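Local atomic coordinates of lipoprotein (Actinomyces odontolyticus, PDB entry 3UP9), a protein that probably binds L-methionine for uptake as a membrane-anchored lipoprotein of the NlpA family, and holds selenomethionine in its pocket in this crystal. Residues D105-I111 with N150-V156; G129-I133 with V145-F151. One frame throughout, in Å; residues are numbered along the deposited sequence.

Interaction 1. Residues D105-I111 with N150-V156; sequences DGGTIGI and NFDFREV
The rings of F151 and F153 receive I109 and I111 from the neighbouring strand. F151 also turns its edge to F153 in a T-shaped stack: F151 CE2 stands 3.4 Å above the F153 ring plane, over its centre, and F153 CD1 lies in the plane of the F151 ring, at its edge. I109 meets the F151 ring obliquely, its CD1 4.0 Å from F151 CE2. I111 reaches the F153 ring with its CD1, which is 3.8 Å from F153 CE1. It can do so because CG1 points opposite the backbone N (chi1 -167°) and the chain runs on outward. Shortening this side chain to an alanine is likely to open a gap beside the F153 ring and lose the contact with L122 of helix 115-127.

The backbones pair in parallel. D152 N gives a bond to G107 O (2.9 Å), and D152 O takes one from I109 N. I109 O then accepts R154 N at 2.8 Å, while F153 CA-H comes close to the same oxygen. The alternation continues from R154 O to I111 N and from I111 O to V156 N (2.9 Å). Before the strand pairing proper, G106 N bonds to N150 O at 2.7 Å.

T108, D152 and R154 lie on the other face of the sheet. There T108 CG2 only brushes R154 NH2. On the ring side, E155 sends OE2 to Q118 of helix 115-127.

This is a beta-alpha-beta crossover, with helix 115-127 in the connection between two adjacent parallel strands. Its chemistry is split: I111 and F153 pack on that helix, I109 on L130 and F151 on V131, whereas D152 and R154 put charged, exposed side chains on the other face, where T108 and R154 also touch F168.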
ATOM      1  N   ASP A 105      -7.482 -29.090  -1.238  1.00 53.82           N
ATOM      2  CA  ASP A 105      -7.234 -29.532  -2.592  1.00 57.65           C
ATOM      3  C   ASP A 105      -8.269 -28.934  -3.574  1.00 56.64           C
ATOM      4  O   ASP A 105      -9.467 -29.203  -3.436  1.00 55.39           O
ATOM      5  CB  ASP A 105      -7.363 -31.062  -2.622  1.00 62.99           C
ATOM      6  CG  ASP A 105      -6.583 -31.668  -3.744  1.00 67.88           C
ATOM      7  OD1 ASP A 105      -6.431 -31.001  -4.803  1.00 69.57           O
ATOM      8  OD2 ASP A 105      -6.084 -32.785  -3.538  1.00 70.51           O
ATOM      9  N   GLY A 106      -7.801 -28.144  -4.545  1.00 55.27           N
ATOM     10  CA  GLY A 106      -8.678 -27.333  -5.417  1.00 54.76           C
ATOM     11  C   GLY A 106      -9.277 -26.094  -4.752  1.00 51.88           C
ATOM     12  O   GLY A 106     -10.260 -25.533  -5.222  1.00 53.52           O
ATOM     13  N   GLY A 107      -8.658 -25.657  -3.668  1.00 49.81           N
ATOM     14  CA  GLY A 107      -9.082 -24.462  -2.932  1.00 49.93           C
ATOM     15  C   GLY A 107      -8.707 -23.204  -3.695  1.00 48.90           C
ATOM     16  O   GLY A 107      -8.072 -23.293  -4.741  1.00 50.05           O
ATOM     17  N   THR A 108      -9.085 -22.044  -3.174  1.00 46.86           N
ATOM     18  CA  THR A 108      -8.931 -20.788  -3.908  1.00 44.62           C
ATOM     19  C   THR A 108      -8.221 -19.703  -3.085  1.00 42.50           C
ATOM     20  O   THR A 108      -8.400 -19.636  -1.900  1.00 40.63           O
ATOM     21  CB  THR A 108     -10.301 -20.254  -4.319  1.00 44.45           C
ATOM     22  OG1 THR A 108     -11.115 -20.176  -3.156  1.00 41.65           O
ATOM     23  CG2 THR A 108     -10.953 -21.148  -5.432  1.00 45.01           C
ATOM     24  N   ILE A 109      -7.389 -18.878  -3.731  1.00 43.27           N
ATOM     25  CA  ILE A 109      -6.694 -17.772  -3.077  1.00 41.09           C
ATOM     26  C   ILE A 109      -6.951 -16.557  -3.940  1.00 40.11           C
ATOM     27  O   ILE A 109      -6.587 -16.539  -5.094  1.00 38.51           O
ATOM     28  CB  ILE A 109      -5.172 -17.986  -2.910  1.00 41.30           C
ATOM     29  CG1 ILE A 109      -4.885 -19.242  -2.051  1.00 41.34           C
ATOM     30  CG2 ILE A 109      -4.510 -16.741  -2.292  1.00 38.97           C
ATOM     31  CD1 ILE A 109      -3.422 -19.495  -1.731  1.00 39.48           C
ATOM     32  N   GLY A 110      -7.650 -15.583  -3.365  1.00 40.32           N
ATOM     33  CA  GLY A 110      -7.789 -14.261  -3.955  1.00 40.14           C
ATOM     34  C   GLY A 110      -6.478 -13.505  -3.998  1.00 40.00           C
ATOM     35  O   GLY A 110      -5.727 -13.485  -3.018  1.00 42.46           O
ATOM     36  N   ILE A 111      -6.208 -12.869  -5.124  1.00 40.35           N
ATOM     37  CA  ILE A 111      -4.947 -12.167  -5.354  1.00 39.09           C
ATOM     38  C   ILE A 111      -5.264 -10.901  -6.165  1.00 40.44           C
ATOM     39  O   ILE A 111      -6.070 -10.923  -7.080  1.00 41.00           O
ATOM     40  CB  ILE A 111      -3.935 -13.100  -6.083  1.00 39.21           C
ATOM     41  CG1 ILE A 111      -2.503 -12.533  -6.075  1.00 37.94           C
ATOM     42  CG2 ILE A 111      -4.419 -13.451  -7.510  1.00 39.75           C
ATOM     43  CD1 ILE A 111      -1.428 -13.611  -6.261  1.00 37.78           C
ATOM     44  N   ASN A 150      -2.234 -28.159  -5.219  1.00 63.23           N
ATOM     45  CA  ASN A 150      -3.342 -27.975  -6.147  1.00 62.68           C
ATOM     46  C   ASN A 150      -4.385 -26.968  -5.629  1.00 59.24           C
ATOM     47  O   ASN A 150      -5.212 -27.284  -4.774  1.00 56.50           O
ATOM     48  CB  ASN A 150      -4.017 -29.311  -6.460  1.00 67.09           C
ATOM     49  CG  ASN A 150      -5.106 -29.161  -7.510  1.00 71.61           C
ATOM     50  OD1 ASN A 150      -6.288 -29.268  -7.209  1.00 72.65           O
ATOM     51  ND2 ASN A 150      -4.709 -28.857  -8.745  1.00 78.15           N
ATOM     52  N   PHE A 151      -4.326 -25.749  -6.147  1.00 54.47           N
ATOM     53  CA  PHE A 151      -5.306 -24.730  -5.842  1.00 52.11           C
ATOM     54  C   PHE A 151      -5.414 -23.794  -7.072  1.00 53.63           C
ATOM     55  O   PHE A 151      -4.640 -23.934  -8.002  1.00 57.92           O
ATOM     56  CB  PHE A 151      -4.867 -23.962  -4.585  1.00 48.83           C
ATOM     57  CG  PHE A 151      -3.644 -23.091  -4.808  1.00 45.81           C
ATOM     58  CD1 PHE A 151      -2.357 -23.613  -4.692  1.00 45.08           C
ATOM     59  CD2 PHE A 151      -3.780 -21.764  -5.155  1.00 43.96           C
ATOM     60  CE1 PHE A 151      -1.250 -22.814  -4.936  1.00 44.73           C
ATOM     61  CE2 PHE A 151      -2.660 -20.962  -5.422  1.00 42.63           C
ATOM     62  CZ  PHE A 151      -1.407 -21.491  -5.322  1.00 42.25           C
ATOM     63  N   ASP A 152      -6.356 -22.849  -7.067  1.00 53.83           N
ATOM     64  CA  ASP A 152      -6.483 -21.816  -8.092  1.00 54.13           C
ATOM     65  C   ASP A 152      -6.378 -20.425  -7.496  1.00 51.67           C
ATOM     66  O   ASP A 152      -6.956 -20.147  -6.442  1.00 48.90           O
ATOM     67  CB  ASP A 152      -7.835 -21.943  -8.804  1.00 57.86           C
ATOM     68  CG  ASP A 152      -7.991 -23.276  -9.472  1.00 63.31           C
ATOM     69  OD1 ASP A 152      -7.036 -23.703 -10.154  1.00 64.76           O
ATOM     70  OD2 ASP A 152      -9.046 -23.914  -9.297  1.00 71.41           O
ATOM     71  N   PHE A 153      -5.649 -19.548  -8.177  1.00 50.58           N
ATOM     72  CA  PHE A 153      -5.718 -18.136  -7.870  1.00 50.89           C
ATOM     73  C   PHE A 153      -6.966 -17.522  -8.467  1.00 50.23           C
ATOM     74  O   PHE A 153      -7.424 -17.921  -9.532  1.00 54.35           O
ATOM     75  CB  PHE A 153      -4.520 -17.395  -8.427  1.00 50.44           C
ATOM     76  CG  PHE A 153      -3.228 -17.691  -7.724  1.00 48.67           C
ATOM     77  CD1 PHE A 153      -2.971 -17.145  -6.496  1.00 46.25           C
ATOM     78  CD2 PHE A 153      -2.248 -18.472  -8.336  1.00 49.76           C
ATOM     79  CE1 PHE A 153      -1.774 -17.405  -5.855  1.00 46.31           C
ATOM     80  CE2 PHE A 153      -1.038 -18.711  -7.713  1.00 48.33           C
ATOM     81  CZ  PHE A 153      -0.812 -18.180  -6.463  1.00 47.97           C
ATOM     82  N   ARG A 154      -7.531 -16.556  -7.780  1.00 49.20           N
ATOM     83  CA  ARG A 154      -8.609 -15.763  -8.384  1.00 50.28           C
ATOM     84  C   ARG A 154      -8.280 -14.299  -8.261  1.00 47.36           C
ATOM     85  O   ARG A 154      -8.197 -13.761  -7.152  1.00 45.00           O
ATOM     86  CB  ARG A 154      -9.952 -16.039  -7.719  1.00 52.27           C
ATOM     87  CG  ARG A 154     -10.374 -17.471  -7.805  1.00 54.96           C
ATOM     88  CD  ARG A 154     -10.777 -17.849  -9.199  1.00 60.89           C
ATOM     89  NE  ARG A 154     -11.638 -18.993  -9.004  1.00 68.23           N
ATOM     90  CZ  ARG A 154     -12.941 -18.920  -8.714  1.00 70.08           C
ATOM     91  NH1 ARG A 154     -13.603 -17.743  -8.664  1.00 66.90           N
ATOM     92  NH2 ARG A 154     -13.588 -20.055  -8.504  1.00 72.36           N
ATOM     93  N   GLU A 155      -8.075 -13.663  -9.411  1.00 49.85           N
ATOM     94  CA  GLU A 155      -7.734 -12.247  -9.470  1.00 49.22           C
ATOM     95  C   GLU A 155      -8.930 -11.461  -9.107  1.00 48.19           C
ATOM     96  O   GLU A 155      -9.991 -11.701  -9.603  1.00 49.38           O
ATOM     97  CB  GLU A 155      -7.329 -11.843 -10.858  1.00 52.15           C
ATOM     98  CG  GLU A 155      -5.966 -12.320 -11.284  1.00 56.51           C
ATOM     99  CD  GLU A 155      -5.481 -11.502 -12.476  1.00 59.87           C
ATOM    100  OE1 GLU A 155      -6.346 -10.985 -13.205  1.00 61.28           O
ATOM    101  OE2 GLU A 155      -4.260 -11.343 -12.656  1.00 61.03           O
ATOM    102  N   VAL A 156      -8.736 -10.500  -8.234  1.00 50.40           N
ATOM    103  CA  VAL A 156      -9.782  -9.686  -7.712  1.00 50.55           C
ATOM    104  C   VAL A 156      -9.194  -8.283  -7.765  1.00 51.08           C
ATOM    105  O   VAL A 156      -7.973  -8.098  -7.639  1.00 50.84           O
ATOM    106  CB  VAL A 156     -10.112 -10.192  -6.295  1.00 50.42           C
ATOM    107  CG1 VAL A 156     -10.658  -9.111  -5.407  1.00 52.54           C
ATOM    108  CG2 VAL A 156     -11.101 -11.337  -6.377  1.00 51.70           C
TER

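Interaction 2. Residues G129-I133 with V145-F151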
ATOM      1  N   GLY A 129       6.381 -21.832   0.627  1.00 48.11           N
ATOM      2  CA  GLY A 129       6.497 -23.072  -0.132  1.00 48.95           C
ATOM      3  C   GLY A 129       5.317 -23.392  -1.044  1.00 49.52           C
ATOM      4  O   GLY A 129       5.234 -24.498  -1.549  1.00 50.18           O
ATOM      5  N   LEU A 130       4.422 -22.420  -1.295  1.00 49.22           N
ATOM      6  CA  LEU A 130       3.158 -22.654  -2.025  1.00 48.99           C
ATOM      7  C   LEU A 130       3.260 -22.410  -3.537  1.00 50.77           C
ATOM      8  O   LEU A 130       2.534 -23.029  -4.306  1.00 54.18           O
ATOM      9  CB  LEU A 130       2.015 -21.833  -1.393  1.00 47.19           C
ATOM     10  CG  LEU A 130       0.558 -22.129  -1.777  1.00 48.80           C
ATOM     11  CD1 LEU A 130       0.208 -23.494  -1.243  1.00 48.02           C
ATOM     12  CD2 LEU A 130      -0.436 -21.093  -1.235  1.00 46.38           C
ATOM     13  N   VAL A 131       4.126 -21.494  -3.962  1.00 49.77           N
ATOM     14  CA  VAL A 131       4.482 -21.355  -5.368  1.00 49.30           C
ATOM     15  C   VAL A 131       6.024 -21.292  -5.551  1.00 51.67           C
ATOM     16  O   VAL A 131       6.810 -20.939  -4.662  1.00 51.43           O
ATOM     17  CB  VAL A 131       3.801 -20.116  -6.030  1.00 47.72           C
ATOM     18  CG1 VAL A 131       2.282 -20.134  -5.814  1.00 44.92           C
ATOM     19  CG2 VAL A 131       4.410 -18.804  -5.521  1.00 45.41           C
ATOM     20  N   SER A 132       6.455 -21.637  -6.736  1.00 56.12           N
ATOM     21  CA  SER A 132       7.864 -21.540  -7.118  1.00 58.84           C
ATOM     22  C   SER A 132       8.021 -20.388  -8.130  1.00 57.28           C
ATOM     23  O   SER A 132       7.248 -20.326  -9.094  1.00 58.85           O
ATOM     24  CB  SER A 132       8.274 -22.872  -7.714  1.00 60.18           C
ATOM     25  OG  SER A 132       9.244 -22.650  -8.653  1.00 63.23           O
ATOM     26  N   ILE A 133       8.923 -19.430  -7.890  1.00 58.49           N
ATOM     27  CA  ILE A 133       9.155 -18.349  -8.890  1.00 61.79           C
ATOM     28  C   ILE A 133      10.442 -18.595  -9.691  1.00 67.51           C
ATOM     29  O   ILE A 133      11.507 -18.696  -9.110  1.00 67.30           O
ATOM     30  CB  ILE A 133       9.207 -16.948  -8.244  1.00 58.88           C
ATOM     31  CG1 ILE A 133       7.910 -16.683  -7.462  1.00 57.41           C
ATOM     32  CG2 ILE A 133       9.430 -15.914  -9.350  1.00 57.59           C
ATOM     33  CD1 ILE A 133       8.085 -15.936  -6.167  1.00 58.78           C
ATOM     34  N   VAL A 145       4.355 -18.311 -12.423  1.00 58.99           N
ATOM     35  CA  VAL A 145       4.827 -19.054 -11.230  1.00 57.04           C
ATOM     36  C   VAL A 145       4.369 -20.529 -11.349  1.00 59.52           C
ATOM     37  O   VAL A 145       3.527 -20.829 -12.202  1.00 60.14           O
ATOM     38  CB  VAL A 145       4.370 -18.384  -9.932  1.00 54.13           C
ATOM     39  CG1 VAL A 145       4.921 -16.973  -9.908  1.00 51.03           C
ATOM     40  CG2 VAL A 145       2.846 -18.393  -9.795  1.00 51.48           C
ATOM     41  N   THR A 146       4.970 -21.455 -10.592  1.00 56.74           N
ATOM     42  CA  THR A 146       4.572 -22.869 -10.646  1.00 57.05           C
ATOM     43  C   THR A 146       3.912 -23.150  -9.328  1.00 55.52           C
ATOM     44  O   THR A 146       4.500 -22.889  -8.297  1.00 55.80           O
ATOM     45  CB  THR A 146       5.754 -23.873 -10.801  1.00 59.00           C
ATOM     46  OG1 THR A 146       6.515 -23.543 -11.959  1.00 59.68           O
ATOM     47  CG2 THR A 146       5.262 -25.339 -10.904  1.00 56.64           C
ATOM     48  N   LYS A 147       2.704 -23.692  -9.367  1.00 55.65           N
ATOM     49  CA  LYS A 147       1.927 -23.965  -8.163  1.00 54.83           C
ATOM     50  C   LYS A 147       2.496 -25.230  -7.571  1.00 55.29           C
ATOM     51  O   LYS A 147       2.757 -26.173  -8.297  1.00 57.49           O
ATOM     52  CB  LYS A 147       0.423 -24.061  -8.511  1.00 54.40           C
ATOM     53  CG  LYS A 147      -0.292 -22.703  -8.437  1.00 53.50           C
ATOM     54  CD  LYS A 147      -1.286 -22.373  -9.548  1.00 55.14           C
ATOM     55  CE  LYS A 147      -2.314 -23.459  -9.799  1.00 55.73           C
ATOM     56  NZ  LYS A 147      -3.458 -22.834 -10.508  1.00 57.02           N
ATOM     57  N   LEU A 148       2.768 -25.243  -6.267  1.00 57.28           N
ATOM     58  CA  LEU A 148       3.368 -26.457  -5.631  1.00 58.25           C
ATOM     59  C   LEU A 148       2.353 -27.303  -4.851  1.00 58.93           C
ATOM     60  O   LEU A 148       2.693 -28.378  -4.368  1.00 62.36           O
ATOM     61  CB  LEU A 148       4.595 -26.107  -4.782  1.00 55.77           C
ATOM     62  CG  LEU A 148       5.793 -25.480  -5.521  1.00 55.69           C
ATOM     63  CD1 LEU A 148       6.798 -24.937  -4.503  1.00 55.48           C
ATOM     64  CD2 LEU A 148       6.450 -26.458  -6.452  1.00 56.67           C
ATOM     65  N   LYS A 149       1.106 -26.835  -4.772  1.00 59.27           N
ATOM     66  CA  LYS A 149      -0.036 -27.617  -4.265  1.00 59.45           C
ATOM     67  C   LYS A 149      -1.184 -27.359  -5.248  1.00 59.42           C
ATOM     68  O   LYS A 149      -1.114 -26.449  -6.053  1.00 61.44           O
ATOM     69  CB  LYS A 149      -0.414 -27.178  -2.831  1.00 59.06           C
ATOM     70  CG  LYS A 149       0.706 -27.291  -1.786  1.00 61.24           C
ATOM     71  CD  LYS A 149       1.017 -28.757  -1.384  1.00 65.32           C
ATOM     72  CE  LYS A 149       2.248 -28.957  -0.469  1.00 66.14           C
ATOM     73  NZ  LYS A 149       2.049 -28.841   1.010  1.00 64.99           N
ATOM     74  N   ASN A 150      -2.234 -28.159  -5.219  1.00 63.23           N
ATOM     75  CA  ASN A 150      -3.342 -27.975  -6.147  1.00 62.68           C
ATOM     76  C   ASN A 150      -4.385 -26.968  -5.629  1.00 59.24           C
ATOM     77  O   ASN A 150      -5.212 -27.284  -4.774  1.00 56.50           O
ATOM     78  CB  ASN A 150      -4.017 -29.311  -6.460  1.00 67.09           C
ATOM     79  CG  ASN A 150      -5.106 -29.161  -7.510  1.00 71.61           C
ATOM     80  OD1 ASN A 150      -6.288 -29.268  -7.209  1.00 72.65           O
ATOM     81  ND2 ASN A 150      -4.709 -28.857  -8.745  1.00 78.15           N
ATOM     82  N   PHE A 151      -4.326 -25.749  -6.147  1.00 54.47           N
ATOM     83  CA  PHE A 151      -5.306 -24.730  -5.842  1.00 52.11           C
ATOM     84  C   PHE A 151      -5.414 -23.794  -7.072  1.00 53.63           C
ATOM     85  O   PHE A 151      -4.640 -23.934  -8.002  1.00 57.92           O
ATOM     86  CB  PHE A 151      -4.867 -23.962  -4.585  1.00 48.83           C
ATOM     87  CG  PHE A 151      -3.644 -23.091  -4.808  1.00 45.81           C
ATOM     88  CD1 PHE A 151      -2.357 -23.613  -4.692  1.00 45.08           C
ATOM     89  CD2 PHE A 151      -3.780 -21.764  -5.155  1.00 43.96           C
ATOM     90  CE1 PHE A 151      -1.250 -22.814  -4.936  1.00 44.73           C
ATOM     91  CE2 PHE A 151      -2.660 -20.962  -5.422  1.00 42.63           C
ATOM     92  CZ  PHE A 151      -1.407 -21.491  -5.322  1.00 42.25           C
TER
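T146 O takes the shortest bond of the contact, from S132 N at 2.8 Å. V131 CA-H approaches the same oxygen, with V131 CA 3.3 Å away. The bond is returned by T146 N, which reaches S132 O at 3.0 Å. S132 and T146 thus form the hydrogen-bonded pair of a short antiparallel hairpin, and V131 and K147 the non-hydrogen-bonded one. A third bond runs from L148 N to L130 O at 3.0 Å.

L130 and V131 close on the F151 ring. L130 covers part of it, with CD2 over one face and CG 3.7 Å from F151 CE1. Its CG stands opposite the backbone N (chi1 -167°), which carries the branch to the ring. V131 comes to the ring edge, near its plane, where CG1 is 4.0 Å from F151 CZ. L130 O also lies in the ring plane at the edge. L130 CD1 touches the aliphatic part of K149, at CG, and the two side chains cross at about a right angle.

L148 lies against the backbone of 129-132, its CD1 3.4 Å from G129 O. At the far end I133 and V145 lie side by side, I133 CG1 against V145 CG1 at 3.9 Å. K147 NZ bends round to F151 O in a weak bond, and has D152 as a long, weak ion partner.

Three backbone bonds fix the hairpin, while L130 and V131 hold one face and an edge of the F151 ring with hydrocarbon. Besides the chain link through 148-150, this apolar packing ties the hairpin to the start of strand 151-156; the polar link from K147 NZ to F151 O is weak.

Overall arrangement
Interactions 1 and 2 share N150 and F151, and their centres are 11 Å apart. Interaction 2 belongs to the connection that leads from strand 107-112 through helix 115-127 to strand 151-156, the two strands paired in interaction 1. The contacts meet directly: I109 CD1 lies 3.4 Å from L130 CD2, and F153 CZ lies 3.7 Å from V131 CG1. The hairpin therefore packs on the ring side of the sheet, near its outermost strand 151-156. In interaction 1 the I111 side chain is about 13 Å from the bound selenomethionine. Helix 115-127, which follows strand 107-112, supplies N117 and R120 to that pocket.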